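Local coordinates for protein lovastatin nonaketide synthase mokA (Monascus pilosus, PDB 6AD3) that builds the nonaketide of monacolin K (lovastatin) iteratively as a type I polyketide synthase, of which this chain is the condensation domain, at residues A260-M265 with G409-R414; G81-W86 with R245-L250. The protein carries 1 engineered substitution. One frame throughout, in Å; residues are numbered along the deposited sequence.

Contact 1 (A260-M265 with G409-R414)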
loop_
_atom_site.group_PDB
_atom_site.type_symbol
_atom_site.label_atom_id
_atom_site.label_comp_id
_atom_site.label_asym_id
_atom_site.label_seq_id
_atom_site.Cartn_x
_atom_site.Cartn_y
_atom_site.Cartn_z
ATOM N N ALA A 260 -14.648 8.565 17.199
ATOM C CA ALA A 260 -15.889 9.331 17.098
ATOM C C ALA A 260 -15.854 10.239 15.876
ATOM O O ALA A 260 -16.869 10.426 15.211
ATOM C CB ALA A 260 -16.130 10.161 18.372
ATOM N N TYR A 261 -14.679 10.760 15.553
ATOM C CA TYR A 261 -14.512 11.579 14.354
ATOM C C TYR A 261 -14.859 10.788 13.110
ATOM O O TYR A 261 -15.669 11.219 12.293
ATOM C CB TYR A 261 -13.080 12.082 14.246
ATOM C CG TYR A 261 -12.767 12.761 12.952
ATOM C CD1 TYR A 261 -13.076 14.094 12.764
ATOM C CD2 TYR A 261 -12.149 12.077 11.908
ATOM C CE1 TYR A 261 -12.728 14.749 11.602
ATOM C CE2 TYR A 261 -11.823 12.723 10.718
ATOM C CZ TYR A 261 -12.158 14.047 10.557
ATOM O OH TYR A 261 -11.823 14.716 9.396
ATOM N N TRP A 262 -14.277 9.606 12.975
ATOM C CA TRP A 262 -14.566 8.789 11.795
ATOM C C TRP A 262 -15.973 8.222 11.800
ATOM O O TRP A 262 -16.621 8.160 10.758
ATOM C CB TRP A 262 -13.528 7.678 11.631
ATOM C CG TRP A 262 -12.162 8.189 11.381
ATOM C CD1 TRP A 262 -11.134 8.163 12.233
ATOM C CD2 TRP A 262 -11.673 8.804 10.179
ATOM N NE1 TRP A 262 -10.018 8.732 11.650
ATOM C CE2 TRP A 262 -10.344 9.155 10.406
ATOM C CE3 TRP A 262 -12.275 9.192 8.969
ATOM C CZ2 TRP A 262 -9.571 9.837 9.456
ATOM C CZ3 TRP A 262 -11.504 9.827 8.021
ATOM C CH2 TRP A 262 -10.151 10.113 8.256
ATOM N N GLU A 263 -16.492 7.877 12.979
ATOM C CA GLU A 263 -17.825 7.322 13.067
ATOM C C GLU A 263 -18.857 8.369 12.689
ATOM O O GLU A 263 -19.836 8.085 12.019
ATOM C CB GLU A 263 -18.101 6.815 14.486
ATOM C CG GLU A 263 -17.463 5.464 14.759
ATOM C CD GLU A 263 -17.849 4.920 16.125
ATOM O OE1 GLU A 263 -19.066 4.821 16.412
ATOM O OE2 GLU A 263 -16.939 4.582 16.888
ATOM N N SER A 264 -18.654 9.579 13.150
ATOM C CA SER A 264 -19.607 10.640 12.831
ATOM C C SER A 264 -19.556 10.971 11.332
ATOM O O SER A 264 -20.600 11.105 10.670
ATOM C CB SER A 264 -19.322 11.879 13.670
ATOM O OG SER A 264 -20.009 12.977 13.104
ATOM N N MET A 265 -18.345 11.000 10.756
ATOM C CA MET A 265 -18.195 11.262 9.327
ATOM C C MET A 265 -19.028 10.290 8.501
ATOM O O MET A 265 -19.621 10.669 7.474
ATOM C CB MET A 265 -16.720 11.134 8.922
ATOM C CG MET A 265 -16.476 11.355 7.445
ATOM S SD MET A 265 -14.746 11.085 6.996
ATOM C CE MET A 265 -13.936 12.509 7.747
ATOM N N GLY A 409 -9.336 -1.257 10.099
ATOM C CA GLY A 409 -10.078 -2.472 10.448
ATOM C C GLY A 409 -10.834 -2.334 11.763
ATOM O O GLY A 409 -11.939 -2.884 11.925
ATOM N N VAL A 410 -10.283 -1.579 12.715
ATOM C CA VAL A 410 -11.071 -1.370 13.937
ATOM C C VAL A 410 -12.255 -0.450 13.734
ATOM O O VAL A 410 -13.353 -0.750 14.228
ATOM C CB VAL A 410 -10.294 -1.113 15.263
ATOM C CG1 VAL A 410 -8.813 -1.124 15.144
ATOM C CG2 VAL A 410 -10.875 0.019 16.109
ATOM N N LEU A 411 -12.127 0.518 12.833
ATOM C CA LEU A 411 -13.307 1.324 12.415
ATOM C C LEU A 411 -14.350 0.468 11.734
ATOM O O LEU A 411 -15.556 0.545 12.032
ATOM C CB LEU A 411 -12.889 2.445 11.484
ATOM C CG LEU A 411 -14.012 3.376 11.078
ATOM C CD1 LEU A 411 -14.589 4.104 12.285
ATOM C CD2 LEU A 411 -13.556 4.370 10.030
ATOM N N LEU A 412 -13.929 -0.293 10.749
ATOM C CA LEU A 412 -14.853 -1.141 10.044
ATOM C C LEU A 412 -15.672 -2.028 11.002
ATOM O O LEU A 412 -16.892 -2.181 10.835
ATOM C CB LEU A 412 -14.087 -2.023 9.073
ATOM C CG LEU A 412 -14.029 -1.625 7.609
ATOM C CD1 LEU A 412 -14.441 -0.250 7.206
ATOM C CD2 LEU A 412 -12.789 -2.114 6.903
ATOM N N GLU A 413 -14.993 -2.626 11.973
ATOM C CA GLU A 413 -15.654 -3.505 12.935
ATOM C C GLU A 413 -16.642 -2.730 13.768
ATOM O O GLU A 413 -17.797 -3.149 13.937
ATOM C CB GLU A 413 -14.649 -4.176 13.854
ATOM C CG GLU A 413 -15.324 -4.940 14.994
ATOM C CD GLU A 413 -14.393 -5.929 15.662
ATOM O OE1 GLU A 413 -14.789 -7.104 15.843
ATOM O OE2 GLU A 413 -13.249 -5.548 15.964
ATOM N N ARG A 414 -16.225 -1.568 14.233
ATOM C CA ARG A 414 -17.112 -0.708 14.992
ATOM C C ARG A 414 -18.347 -0.303 14.246
ATOM O O ARG A 414 -19.415 -0.209 14.846
ATOM C CB ARG A 414 -16.393 0.502 15.499
ATOM C CG ARG A 414 -15.422 0.135 16.586
ATOM C CD ARG A 414 -14.737 1.351 17.122
ATOM N NE ARG A 414 -15.702 2.282 17.663
ATOM C CZ ARG A 414 -16.006 2.362 18.941
ATOM N NH1 ARG A 414 -15.389 1.572 19.825
ATOM N NH2 ARG A 414 -16.844 3.293 19.342
#

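Contact 2 (G81-W86 with R245-L250)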
loop_
_atom_site.group_PDB
_atom_site.type_symbol
_atom_site.label_atom_id
_atom_site.label_comp_id
_atom_site.label_asym_id
_atom_site.label_seq_id
_atom_site.Cartn_x
_atom_site.Cartn_y
_atom_site.Cartn_z
ATOM N N GLY A 81 -3.493 -4.047 12.991
ATOM C CA GLY A 81 -3.407 -4.185 11.538
ATOM C C GLY A 81 -3.176 -5.617 11.121
ATOM O O GLY A 81 -3.800 -6.097 10.157
ATOM N N GLN A 82 -2.276 -6.333 11.810
ATOM C CA GLN A 82 -2.108 -7.769 11.519
ATOM C C GLN A 82 -3.405 -8.555 11.696
ATOM O O GLN A 82 -3.727 -9.438 10.903
ATOM C CB GLN A 82 -1.034 -8.379 12.387
ATOM C CG GLN A 82 0.381 -7.971 12.019
ATOM C CD GLN A 82 1.401 -8.445 13.035
ATOM O OE1 GLN A 82 1.081 -8.657 14.210
ATOM N NE2 GLN A 82 2.616 -8.720 12.569
ATOM N N GLU A 83 -4.166 -8.234 12.755
ATOM C CA GLU A 83 -5.355 -8.967 13.067
ATOM C C GLU A 83 -6.424 -8.836 11.976
ATOM O O GLU A 83 -6.996 -9.837 11.547
ATOM C CB GLU A 83 -5.907 -8.507 14.425
ATOM C CG GLU A 83 -7.195 -9.201 14.833
ATOM C CD GLU A 83 -7.687 -8.782 16.227
ATOM O OE1 GLU A 83 -6.911 -8.264 17.043
ATOM O OE2 GLU A 83 -8.894 -8.871 16.457
ATOM N N TYR A 84 -6.628 -7.621 11.451
ATOM C CA TYR A 84 -7.618 -7.442 10.387
ATOM C C TYR A 84 -7.130 -8.126 9.094
ATOM O O TYR A 84 -7.858 -8.827 8.433
ATOM C CB TYR A 84 -7.902 -5.957 10.120
ATOM C CG TYR A 84 -9.052 -5.752 9.119
ATOM C CD1 TYR A 84 -10.382 -6.000 9.496
ATOM C CD2 TYR A 84 -8.792 -5.402 7.810
ATOM C CE1 TYR A 84 -11.418 -5.857 8.588
ATOM C CE2 TYR A 84 -9.802 -5.272 6.876
ATOM C CZ TYR A 84 -11.118 -5.484 7.263
ATOM O OH TYR A 84 -12.081 -5.426 6.298
ATOM N N ALA A 85 -5.859 -8.005 8.827
ATOM C CA ALA A 85 -5.281 -8.677 7.692
ATOM C C ALA A 85 -5.433 -10.209 7.798
ATOM O O ALA A 85 -5.721 -10.874 6.817
ATOM C CB ALA A 85 -3.826 -8.277 7.572
ATOM N N TRP A 86 -5.280 -10.749 8.993
ATOM C CA TRP A 86 -5.482 -12.183 9.211
ATOM C C TRP A 86 -6.933 -12.580 8.870
ATOM O O TRP A 86 -7.179 -13.602 8.204
ATOM C CB TRP A 86 -5.141 -12.520 10.649
ATOM C CG TRP A 86 -5.533 -13.900 11.079
ATOM C CD1 TRP A 86 -6.387 -14.225 12.101
ATOM C CD2 TRP A 86 -5.090 -15.140 10.516
ATOM N NE1 TRP A 86 -6.468 -15.596 12.230
ATOM C CE2 TRP A 86 -5.698 -16.181 11.263
ATOM C CE3 TRP A 86 -4.288 -15.478 9.420
ATOM C CZ2 TRP A 86 -5.535 -17.540 10.940
ATOM C CZ3 TRP A 86 -4.092 -16.838 9.118
ATOM C CH2 TRP A 86 -4.722 -17.849 9.879
ATOM N N ARG A 245 1.792 -0.773 22.144
ATOM C CA ARG A 245 1.445 0.579 22.544
ATOM C C ARG A 245 0.197 1.078 21.833
ATOM O O ARG A 245 -0.669 1.757 22.410
ATOM C CB ARG A 245 2.598 1.546 22.310
ATOM C CG ARG A 245 3.736 1.384 23.302
ATOM C CD ARG A 245 4.721 2.539 23.223
ATOM N NE ARG A 245 5.137 2.967 24.560
ATOM C CZ ARG A 245 6.376 3.327 24.890
ATOM N NH1 ARG A 245 7.345 3.326 23.981
ATOM N NH2 ARG A 245 6.649 3.686 26.137
ATOM N N GLN A 246 0.057 0.692 20.579
ATOM C CA GLN A 246 -1.095 1.077 19.818
ATOM C C GLN A 246 -2.349 0.360 20.320
ATOM O O GLN A 246 -3.419 0.959 20.496
ATOM C CB GLN A 246 -0.844 0.723 18.338
ATOM C CG GLN A 246 -1.912 1.214 17.393
ATOM C CD GLN A 246 -1.602 0.773 15.973
ATOM O OE1 GLN A 246 -1.402 -0.413 15.727
ATOM N NE2 GLN A 246 -1.333 1.741 15.105
ATOM N N ARG A 247 -2.217 -0.910 20.642
ATOM C CA ARG A 247 -3.366 -1.670 21.163
ATOM C C ARG A 247 -3.803 -1.114 22.518
ATOM O O ARG A 247 -4.993 -0.894 22.768
ATOM C CB ARG A 247 -2.975 -3.139 21.284
ATOM C CG ARG A 247 -4.141 -4.074 21.448
ATOM C CD ARG A 247 -3.681 -5.518 21.353
ATOM N NE ARG A 247 -3.704 -6.042 20.004
ATOM C CZ ARG A 247 -4.814 -6.417 19.367
ATOM N NH1 ARG A 247 -6.006 -6.165 19.879
ATOM N NH2 ARG A 247 -4.745 -7.048 18.231
ATOM N N GLU A 248 -2.823 -0.751 23.343
ATOM C CA GLU A 248 -3.115 -0.184 24.679
ATOM C C GLU A 248 -3.810 1.160 24.590
ATOM O O GLU A 248 -4.652 1.486 25.426
ATOM C CB GLU A 248 -1.816 -0.060 25.493
ATOM C CG GLU A 248 -1.328 -1.430 25.957
ATOM C CD GLU A 248 0.023 -1.387 26.695
ATOM O OE1 GLU A 248 0.605 -0.277 26.836
ATOM O OE2 GLU A 248 0.526 -2.483 27.054
ATOM N N ALA A 249 -3.453 1.947 23.581
ATOM C CA ALA A 249 -4.118 3.238 23.342
ATOM C C ALA A 249 -5.601 3.026 23.015
ATOM O O ALA A 249 -6.478 3.729 23.530
ATOM C CB ALA A 249 -3.421 4.004 22.219
ATOM N N LEU A 250 -5.888 2.043 22.166
ATOM C CA LEU A 250 -7.284 1.702 21.872
ATOM C C LEU A 250 -8.001 1.230 23.134
ATOM O O LEU A 250 -9.076 1.744 23.461
ATOM C CB LEU A 250 -7.378 0.629 20.780
ATOM C CG LEU A 250 -8.767 0.054 20.543
ATOM C CD1 LEU A 250 -9.702 1.167 20.085
ATOM C CD2 LEU A 250 -8.708 -1.086 19.527
HETATM O O HOH W 1 -1.724 -1.767 13.471
#

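Contact 1 (A260-M265 with G409-R414)
Glu263 reaches from the helix 260-265 across to Arg414 on 409-414, and its chain can be followed atom by atom. CB leaves the helix with CG anti to the carbonyl carbon (chi1 -79°), and the extended chain beyond then brings the carboxylate nearer the other helix than the first bond alone would. Glu263 CG passes Leu411 CD1 at 4.0 Å, the two side chains sliding by each other in opposite directions. At the tip, Glu263 OE2 takes two hydrogen bonds of a salt bridge, one from Arg414 NE at 2.7 Å and one from Arg414 NH2 at 2.8 Å. The guanidinium therefore grips side-on, with two nitrogens on a single oxygen. That oxygen lies near the guanidinium plane, but the carboxylate is turned 48° against it: Arg414 NH2 meets the syn lone pair of Glu263 OE2, whereas NE comes in from above the carboxylate plane. Both bonds are clearly bent, consistent with two donors converging on one oxygen.

Alongside this polar pair, Leu411 points at the partner helix and sets CD2 3.7 Å from Trp262 CB. The indole leads away toward strand 371-377, and its NE1 is held by the carbonyl oxygen of His403; Leu411 also meets Pro374 of that strand. The axes of the two short segments approach to 10.6 Å and cross at -52°, with 198 Å² buried, so side chains span the gap. The arrangement is a helix-helix packing with an apolar inner side and a salt-bridged outer margin, on the 371-377 edge of the six-stranded mixed sheet in this condensation domain.

Contact 2 (G81-W86 with R245-L250)
Arg247 lays the edge of its guanidinium against the carboxylate of Glu83, NH2 to OE1 at 2.8 Å, in the one direct salt bridge that joins 81-86 to 245-250. The hydrogen bond is fairly straight, 164° at the hydrogen, and OE1 lies near the guanidinium plane. Carboxylate and guanidinium are nearly coplanar, 11° apart, although the two side chains as wholes cross at about a right angle. Only NH2 bonds to Glu83: Arg247 NH1 remains 3.6 Å from Glu83 OE1, which makes this a single-point contact and not a two-nitrogen grip, with OE1 met nearly in line with its C-O bond.

Both chains begin with CG anti to the backbone N. Glu83 then runs on extended, while Arg247 bends at chi3 (-90°), which turns the edge of its guanidinium to the acid. Two helices of the condensation domain are bridged in this way: helix 239-251 and helix 80-91, the latter coming after strand 72-77 and a two-residue link. The salt bridge is part of a wider polar network: Glu83 OE2 pairs with Arg87 one helical turn further along, and Arg247 NH2 also donates to the carbonyl oxygen of Leu78. The shared NH2 thus ties Arg247 both to the glutamate and to the backbone of that link.

A second, indirect link runs through water. Gly81 N donates to water 1 at 2.9 Å, and that water donates to Gln246 OE1 at 2.7 Å, its oxygen spanning a gap that Gln246 itself does not close. Direct burial between the segments is slight, 83 Å².

How the contacts relate
Contacts 1 and 2 lie on the same side of the chain's centre, their own centres about 14 Å apart, and share no helix. Contact 1 is partly buried, with two of its four touching residues buried, and combines apolar packing with a salt bridge. Contact 2 is a surface contact carried by polar groups and a water. The acid-base pairs differ too: one oxygen is shared by two nitrogens in contact 1, but met by one nitrogen in contact 2. Tyr84 joins them, its OH 3.4 Å from Leu412 CD2. Helices 239-251 and 256-266 are consecutive in the chain, yet pack on different partners, 80-91 and 408-414.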